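Local coordinates for flagellar protein (Xanthomonas campestris pv. campestris, PDB 3C12) that caps the growing flagellar hook as FlgD, a protein probably required for hook formation and possibly acting as a scaffold, at residues A[128-131]-A[132-135]. Numbering follows the deposited sequence.
Sequences TSPL and ANVL
The side-chain amide of N133 presents one face to the ring of P130, which leans over it, tilted by a little over a third of a right angle, with the CG corner leading. P130 CG lies above the amide plane, 3.1 Å from N133 ND2. P130 CD is farther off, 3.8 Å from N133 OD1. The same face is turned toward the P130 carbonyl, and on that side S129 OG comes to 3.7 Å from N133 CB. With CG beside the backbone N and opposite its own carbonyl carbon (chi1 -73°), the N133 side chain folds back over the proline. N133 also packs against L135 of the second subunit.

The backbone closes the loop beneath this packing. N133 N donates to P130 O at 3.0 Å, a fairly straight bond (162° at the hydrogen) whose donor stands 30° off the carbonyl plane. Beyond it, L131 CD2 and V134 CG2 make a loose apolar contact at 4.2 Å; L131 also rests on L119, and V134 on L121 and V14.

Four residues bridged by one CO(i)···HN(i+3) bond define a beta-turn, here P130 to N133. L131 has the conformation of a type II turn, but A132, despite its positive phi, lies far from the usual value, so the type is uncertain. The turn ends strand 127-130 of the Tudor-like domain and redirects the chain toward strand 13-17, where L135 bonds to L15.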
# COMPACT_ATOMS: atom_id res chain seq x y z
N THR A 128 6.56 10.01 9.05
CA THR A 128 5.32 10.75 9.17
C THR A 128 4.13 10.12 8.50
O THR A 128 4.24 9.40 7.51
CB THR A 128 5.49 12.18 8.63
OG1 THR A 128 5.47 13.10 9.73
CG2 THR A 128 4.39 12.53 7.60
N SER A 129 2.96 10.41 9.06
CA SER A 129 1.74 9.90 8.51
C SER A 129 0.56 10.77 8.86
O SER A 129 0.34 11.08 10.02
CB SER A 129 1.46 8.48 9.00
OG SER A 129 0.22 8.03 8.48
N PRO A 130 -0.20 11.17 7.85
CA PRO A 130 -1.37 12.01 8.14
C PRO A 130 -2.46 11.17 8.81
O PRO A 130 -2.73 10.03 8.43
CB PRO A 130 -1.78 12.49 6.75
CG PRO A 130 -1.36 11.37 5.87
CD PRO A 130 0.01 11.04 6.40
N LEU A 131 -3.05 11.74 9.86
CA LEU A 131 -4.14 11.07 10.56
C LEU A 131 -5.17 10.96 9.45
O LEU A 131 -5.68 11.99 8.98
CB LEU A 131 -4.64 11.98 11.68
CG LEU A 131 -5.73 11.49 12.63
CD1 LEU A 131 -7.08 11.47 11.91
CD2 LEU A 131 -5.35 10.11 13.16
N ALA A 132 -5.45 9.74 9.01
CA ALA A 132 -6.40 9.50 7.92
C ALA A 132 -5.90 8.28 7.18
O ALA A 132 -6.68 7.42 6.78
CB ALA A 132 -6.46 10.69 6.95
N ASN A 133 -4.59 8.23 7.01
CA ASN A 133 -3.96 7.11 6.34
C ASN A 133 -3.99 5.95 7.29
O ASN A 133 -3.63 4.84 6.93
CB ASN A 133 -2.50 7.43 5.98
CG ASN A 133 -2.39 8.41 4.82
OD1 ASN A 133 -1.44 8.35 4.06
ND2 ASN A 133 -3.34 9.32 4.71
N VAL A 134 -4.44 6.19 8.52
CA VAL A 134 -4.51 5.12 9.51
C VAL A 134 -5.62 4.13 9.17
O VAL A 134 -6.74 4.52 8.84
CB VAL A 134 -4.74 5.66 10.93
CG1 VAL A 134 -4.65 4.52 11.95
CG2 VAL A 134 -3.71 6.73 11.24
N LEU A 135 -5.29 2.84 9.25
CA LEU A 135 -6.25 1.79 8.96
C LEU A 135 -7.02 1.44 10.24
O LEU A 135 -8.21 1.15 10.19
CB LEU A 135 -5.52 0.55 8.41
CG LEU A 135 -6.32 -0.70 7.99
CD1 LEU A 135 -6.63 -1.59 9.19
CD2 LEU A 135 -7.61 -0.28 7.27